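Local coordinates for protein short chain dehydrogenase (A0QTM2 homolog) (Mycobacterium thermoresistibile, PDB 3SC4) that probably catalyses an NAD(P)-dependent oxidation or reduction, as expected of a Rossmann-fold short-chain dehydrogenase whose own substrate is not established, at residues 146-151 with 192-197; 245-250 with 278-283. All coordinates share one frame; numbering follows the deposited sequence.

How the interactions relate
Both contacts lie in the C-terminal half of a Rossmann-fold chain and follow one another in series. Interaction 1 comes first: it closes a 40-residue excursion, half of it helical, by laying strand 190-195 beside strand 146-149 in the seven-stranded parallel sheet. The chain then passes through helix 222-232 and edge strand 242-244 into helix 245-252, where interaction 2 opens; 27 residues later, mostly loop, segment 278-283 returns to that helix near the C terminus. The centres are about 16 Å apart, yet the contacts meet directly, because Arg-197 NE forms a salt bridge with Asp-247 OD1 at 2.7 Å, tying the segment after strand 190-195 to helix 245-252.

Interaction 1 of 2, residues 146-151 with 192-197; sequences HILTLS and NTLWPR
Strands 146-149 and 190-195 are neighbours in the parallel Rossmann sheet of this short-chain dehydrogenase, and residues 146-151 and 192-197 pair there in parallel register, Leu-148 with Asn-192 and Thr-149 with Thr-193. The short strand axes approach to 4.7 Å and diverge by 37°, a pronounced local twist. Three backbone bonds form the ladder: Asn-192 N to Ile-147 O at 3.0 Å, Thr-149 N to Asn-192 O, and Leu-194 N to Thr-149 O. Thr-149 O also receives a CA-H...O contact from Thr-193 CA at 3.1 Å.

On the face bearing Leu-148 and Asn-192, the Leu-148 branch swings away from its backbone N (chi1 -171°), and chi2 then sets CD1 against Asn-192 CB at 4.0 Å and Leu-194 CB at 4.1 Å. The Asn-192 amide stands at the edge of the His-146 ring, their planes 33° apart. One water joins them: it contacts His-146 ND1 in the plane of the ring, accepts from Asn-192 ND2 and donates to Ile-147 O. Outside the pair, Asn-192 ND2 and OD1 bond to Tyr-238 O and Asn-241 N, while His-146 NE2 reaches Lys-234 O, so both polar side chains are held from several directions within the buried sheet.

Past the paired residues, Leu-150 O is hydrogen-bonded by Lys-170 NZ, probably the lysine of the YxxxK motif of short-chain dehydrogenases, so this end of the strand probably borders the active site. The Thr-193 CG2 methyl packs 3.4 Å from Ser-151 OG, which has its hydrogen bond with Thr-174 OG1. The indole of Trp-195 runs beside the backbone of Ser-151, with CE3 3.5 Å from Ser-151 C, and another water donates to Ser-151 O while accepting from Thr-193 OG1.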
loop_
_atom_site.group_PDB
_atom_site.type_symbol
_atom_site.label_atom_id
_atom_site.label_comp_id
_atom_site.label_asym_id
_atom_site.label_seq_id
_atom_site.Cartn_x
_atom_site.Cartn_y
_atom_site.Cartn_z
ATOM N N HIS B 146 2.516 16.790 -15.397
ATOM C CA HIS B 146 1.545 16.248 -14.460
ATOM C C HIS B 146 1.575 14.745 -14.428
ATOM O O HIS B 146 1.490 14.108 -15.472
ATOM C CB HIS B 146 0.120 16.644 -14.883
ATOM C CG HIS B 146 -0.366 17.891 -14.234
ATOM N ND1 HIS B 146 -1.106 17.876 -13.072
ATOM C CD2 HIS B 146 -0.185 19.193 -14.559
ATOM C CE1 HIS B 146 -1.380 19.119 -12.719
ATOM N NE2 HIS B 146 -0.833 19.937 -13.602
ATOM N N ILE B 147 1.646 14.174 -13.230
ATOM C CA ILE B 147 1.294 12.779 -13.066
ATOM C C ILE B 147 -0.095 12.720 -12.452
ATOM O O ILE B 147 -0.362 13.405 -11.487
ATOM C CB ILE B 147 2.257 12.039 -12.176
ATOM C CG1 ILE B 147 3.696 12.231 -12.694
ATOM C CG2 ILE B 147 1.831 10.580 -12.138
ATOM C CD1 ILE B 147 4.824 11.598 -11.830
ATOM N N LEU B 148 -0.971 11.895 -13.005
ATOM C CA LEU B 148 -2.339 11.784 -12.505
ATOM C C LEU B 148 -2.678 10.320 -12.370
ATOM O O LEU B 148 -2.533 9.548 -13.337
ATOM C CB LEU B 148 -3.317 12.441 -13.473
ATOM C CG LEU B 148 -4.749 12.586 -12.972
ATOM C CD1 LEU B 148 -4.837 13.570 -11.836
ATOM C CD2 LEU B 148 -5.637 13.049 -14.124
ATOM N N THR B 149 -3.150 9.946 -11.182
ATOM C CA THR B 149 -3.299 8.553 -10.811
ATOM C C THR B 149 -4.736 8.349 -10.424
ATOM O O THR B 149 -5.310 9.136 -9.702
ATOM C CB THR B 149 -2.304 8.195 -9.672
ATOM O OG1 THR B 149 -0.972 8.351 -10.163
ATOM C CG2 THR B 149 -2.463 6.775 -9.221
ATOM N N LEU B 150 -5.324 7.303 -10.964
ATOM C CA LEU B 150 -6.761 7.095 -10.893
ATOM C C LEU B 150 -7.051 6.199 -9.699
ATOM O O LEU B 150 -7.134 4.954 -9.823
ATOM C CB LEU B 150 -7.279 6.544 -12.222
ATOM C CG LEU B 150 -7.625 7.632 -13.269
ATOM C CD1 LEU B 150 -6.725 8.882 -13.254
ATOM C CD2 LEU B 150 -7.745 7.082 -14.672
ATOM N N SER B 151 -7.173 6.850 -8.532
ATOM C CA SER B 151 -7.249 6.149 -7.250
ATOM C C SER B 151 -7.889 7.070 -6.236
ATOM O O SER B 151 -8.009 8.258 -6.492
ATOM C CB SER B 151 -5.856 5.729 -6.815
ATOM O OG SER B 151 -5.079 6.880 -6.569
ATOM N N ASN B 192 -1.154 14.075 -8.646
ATOM C CA ASN B 192 -2.453 14.117 -7.977
ATOM C C ASN B 192 -3.192 12.797 -8.187
ATOM O O ASN B 192 -2.852 12.016 -9.074
ATOM C CB ASN B 192 -3.317 15.273 -8.532
ATOM C CG ASN B 192 -2.735 16.645 -8.232
ATOM O OD1 ASN B 192 -2.754 17.099 -7.085
ATOM N ND2 ASN B 192 -2.215 17.309 -9.260
ATOM N N THR B 193 -4.212 12.552 -7.384
ATOM C CA THR B 193 -5.103 11.429 -7.670
ATOM C C THR B 193 -6.482 11.963 -8.015
ATOM O O THR B 193 -6.852 13.068 -7.607
ATOM C CB THR B 193 -5.219 10.469 -6.477
ATOM O OG1 THR B 193 -5.863 11.151 -5.403
ATOM C CG2 THR B 193 -3.844 9.977 -6.013
ATOM N N LEU B 194 -7.257 11.153 -8.732
ATOM C CA LEU B 194 -8.583 11.567 -9.197
ATOM C C LEU B 194 -9.502 10.380 -9.211
ATOM O O LEU B 194 -9.146 9.335 -9.792
ATOM C CB LEU B 194 -8.478 12.171 -10.604
ATOM C CG LEU B 194 -9.726 12.765 -11.250
ATOM C CD1 LEU B 194 -10.222 13.933 -10.408
ATOM C CD2 LEU B 194 -9.488 13.185 -12.750
ATOM N N TRP B 195 -10.688 10.558 -8.622
ATOM C CA TRP B 195 -11.636 9.473 -8.350
ATOM C C TRP B 195 -13.087 9.980 -8.517
ATOM O O TRP B 195 -13.396 11.101 -8.120
ATOM C CB TRP B 195 -11.408 9.004 -6.913
ATOM C CG TRP B 195 -12.048 7.685 -6.522
ATOM C CD1 TRP B 195 -13.016 7.503 -5.595
ATOM C CD2 TRP B 195 -11.680 6.384 -6.973
ATOM N NE1 TRP B 195 -13.304 6.183 -5.467
ATOM C CE2 TRP B 195 -12.505 5.470 -6.313
ATOM C CE3 TRP B 195 -10.755 5.908 -7.908
ATOM C CZ2 TRP B 195 -12.441 4.090 -6.545
ATOM C CZ3 TRP B 195 -10.680 4.540 -8.144
ATOM C CH2 TRP B 195 -11.527 3.644 -7.461
ATOM N N PRO B 196 -13.984 9.170 -9.089
ATOM C CA PRO B 196 -15.331 9.640 -9.335
ATOM C C PRO B 196 -16.259 9.330 -8.163
ATOM O O PRO B 196 -16.052 8.366 -7.450
ATOM C CB PRO B 196 -15.735 8.826 -10.558
ATOM C CG PRO B 196 -15.073 7.523 -10.350
ATOM C CD PRO B 196 -13.808 7.795 -9.576
ATOM N N ARG B 197 -17.297 10.123 -7.978
ATOM C CA ARG B 197 -18.167 9.941 -6.823
ATOM C C ARG B 197 -19.171 8.827 -7.012
ATOM O O ARG B 197 -19.697 8.305 -6.029
ATOM C CB ARG B 197 -18.954 11.223 -6.508
ATOM C CG ARG B 197 -18.174 12.253 -5.790
ATOM C CD ARG B 197 -19.067 13.377 -5.326
ATOM N NE ARG B 197 -18.339 14.287 -4.453
ATOM C CZ ARG B 197 -18.370 14.275 -3.121
ATOM N NH1 ARG B 197 -19.091 13.393 -2.441
ATOM N NH2 ARG B 197 -17.663 15.163 -2.450
HETATM O O HOH W 1 -2.078 15.831 -11.728
HETATM O O HOH W 2 -0.313 10.864 -9.507
HETATM O O HOH W 3 -8.588 10.757 -5.458
#

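Interaction 2 of 2, residues 245-250 with 278-283; sequences CEDVLL and NPPGYT
A largely apolar contact between a helix and a proline-rich loop joins helix 245-252, which follows the edge strand of the sheet, to residues 278-283 near the C terminus. Its centre lies about 19 Å from that of the chain, and no hydrogen bond crosses between the segments. Pro-279 is the main point of engagement: its CB is directed at the helix, and its ring meets the side chains of Glu-246, Asp-247 and Leu-250.

The Leu-250 CD1 methyl presses on the outer end of the Pro-279 ring, 3.4 Å from CG. The leucine CG stands anti to its carbonyl carbon (chi1 -69°), directing the branched end at the loop. Glu-246 gives CB, 3.7 Å from Pro-279 CD, and its backbone C is also near the ring; its carboxylate turns to Arg-219 and to Arg-197 N. The Asp-247 side chain runs antiparallel alongside the Pro-279 ring, OD1 lying 3.5 Å from Pro-279 CG.

The loop is shaped by a type II beta turn from Pro-279 to Tyr-282, closed by Tyr-282 N donating to Pro-279 O at 3.3 Å; Gly-281 takes the positive phi (76°) of its third position. This returns the tyrosine to the helix side, where its ring crosses Leu-250 at about a right angle, CD1 lying 3.9 Å from Leu-250 CD1. Tyr-282 OH bonds to Pro-285 O and Leu-257 N. Pro-279 and Tyr-282 thus offer carbon surface to Leu-250, while Asp-247 OD1 is engaged by Arg-197 in a salt bridge, so across the segments themselves the contact rests on van der Waals packing and the charges are answered from outside.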
loop_
_atom_site.group_PDB
_atom_site.type_symbol
_atom_site.label_atom_id
_atom_site.label_comp_id
_atom_site.label_asym_id
_atom_site.label_seq_id
_atom_site.Cartn_x
_atom_site.Cartn_y
_atom_site.Cartn_z
ATOM N N CYS B 245 -13.947 13.701 -9.006
ATOM C CA CYS B 245 -14.269 14.299 -10.301
ATOM C C CYS B 245 -15.298 15.445 -10.200
ATOM O O CYS B 245 -15.041 16.585 -10.594
ATOM C CB CYS B 245 -14.777 13.234 -11.270
ATOM S SG CYS B 245 -13.516 12.010 -11.722
ATOM N N GLU B 246 -16.458 15.130 -9.649
ATOM C CA GLU B 246 -17.533 16.087 -9.587
ATOM C C GLU B 246 -17.100 17.379 -8.868
ATOM O O GLU B 246 -17.364 18.483 -9.348
ATOM C CB GLU B 246 -18.746 15.462 -8.913
ATOM C CG GLU B 246 -19.458 14.428 -9.772
ATOM C CD GLU B 246 -18.896 13.023 -9.629
ATOM O OE1 GLU B 246 -17.686 12.868 -9.322
ATOM O OE2 GLU B 246 -19.675 12.070 -9.864
ATOM N N ASP B 247 -16.391 17.240 -7.758
ATOM C CA ASP B 247 -15.894 18.410 -7.030
ATOM C C ASP B 247 -14.972 19.273 -7.907
ATOM O O ASP B 247 -15.079 20.490 -7.928
ATOM C CB ASP B 247 -15.178 17.990 -5.739
ATOM C CG ASP B 247 -16.041 17.124 -4.855
ATOM O OD1 ASP B 247 -16.720 16.223 -5.384
ATOM O OD2 ASP B 247 -16.051 17.321 -3.626
ATOM N N VAL B 248 -14.064 18.631 -8.624
ATOM C CA VAL B 248 -13.140 19.342 -9.487
ATOM C C VAL B 248 -13.922 20.121 -10.536
ATOM O O VAL B 248 -13.608 21.295 -10.835
ATOM C CB VAL B 248 -12.158 18.359 -10.152
ATOM C CG1 VAL B 248 -11.421 19.012 -11.309
ATOM C CG2 VAL B 248 -11.193 17.851 -9.115
ATOM N N LEU B 249 -14.954 19.477 -11.070
ATOM C CA LEU B 249 -15.753 20.085 -12.117
ATOM C C LEU B 249 -16.516 21.327 -11.632
ATOM O O LEU B 249 -16.471 22.347 -12.296
ATOM C CB LEU B 249 -16.671 19.049 -12.769
ATOM C CG LEU B 249 -15.896 18.080 -13.702
ATOM C CD1 LEU B 249 -16.716 16.833 -13.999
ATOM C CD2 LEU B 249 -15.433 18.758 -15.023
ATOM N N LEU B 250 -17.177 21.267 -10.474
ATOM C CA LEU B 250 -17.847 22.460 -9.902
ATOM C C LEU B 250 -16.892 23.597 -9.623
ATOM O O LEU B 250 -17.231 24.745 -9.846
ATOM C CB LEU B 250 -18.558 22.139 -8.579
ATOM C CG LEU B 250 -19.767 21.241 -8.709
ATOM C CD1 LEU B 250 -20.389 20.996 -7.341
ATOM C CD2 LEU B 250 -20.773 21.854 -9.655
ATOM N N ASN B 278 -22.913 13.494 -5.089
ATOM C CA ASN B 278 -22.608 14.865 -5.512
ATOM C C ASN B 278 -21.780 15.608 -4.484
ATOM O O ASN B 278 -21.751 15.228 -3.315
ATOM C CB ASN B 278 -23.882 15.638 -5.793
ATOM C CG ASN B 278 -24.634 15.093 -6.983
ATOM O OD1 ASN B 278 -24.045 14.683 -7.970
ATOM N ND2 ASN B 278 -25.945 15.100 -6.899
ATOM N N PRO B 279 -21.083 16.662 -4.917
ATOM C CA PRO B 279 -20.352 17.449 -3.928
ATOM C C PRO B 279 -21.276 18.031 -2.849
ATOM O O PRO B 279 -22.497 18.163 -3.076
ATOM C CB PRO B 279 -19.693 18.561 -4.762
ATOM C CG PRO B 279 -19.605 17.953 -6.160
ATOM C CD PRO B 279 -20.833 17.121 -6.296
ATOM N N PRO B 280 -20.706 18.347 -1.677
ATOM C CA PRO B 280 -21.496 19.012 -0.637
ATOM C C PRO B 280 -22.177 20.254 -1.171
ATOM O O PRO B 280 -21.543 21.049 -1.866
ATOM C CB PRO B 280 -20.466 19.391 0.440
ATOM C CG PRO B 280 -19.181 18.619 0.115
ATOM C CD PRO B 280 -19.395 17.871 -1.184
ATOM N N GLY B 281 -23.474 20.371 -0.887
ATOM C CA GLY B 281 -24.227 21.585 -1.165
ATOM C C GLY B 281 -24.590 21.806 -2.623
ATOM O O GLY B 281 -25.075 22.879 -2.982
ATOM N N TYR B 282 -24.376 20.789 -3.454
ATOM C CA TYR B 282 -24.718 20.856 -4.861
ATOM C C TYR B 282 -26.226 20.903 -5.055
ATOM O O TYR B 282 -26.924 20.026 -4.541
ATOM C CB TYR B 282 -24.199 19.618 -5.579
ATOM C CG TYR B 282 -24.677 19.522 -7.001
ATOM C CD1 TYR B 282 -24.231 20.420 -7.953
ATOM C CD2 TYR B 282 -25.575 18.529 -7.388
ATOM C CE1 TYR B 282 -24.672 20.352 -9.253
ATOM C CE2 TYR B 282 -26.021 18.432 -8.698
ATOM C CZ TYR B 282 -25.565 19.347 -9.636
ATOM O OH TYR B 282 -25.991 19.272 -10.938
ATOM N N THR B 283 -26.694 21.900 -5.822
ATOM C CA THR B 283 -28.128 22.147 -6.066
ATOM C C THR B 283 -28.533 21.997 -7.515
ATOM O O THR B 283 -29.718 22.113 -7.853
ATOM C CB THR B 283 -28.526 23.590 -5.736
ATOM O OG1 THR B 283 -28.144 23.913 -4.398
ATOM C CG2 THR B 283 -30.037 23.765 -5.896
#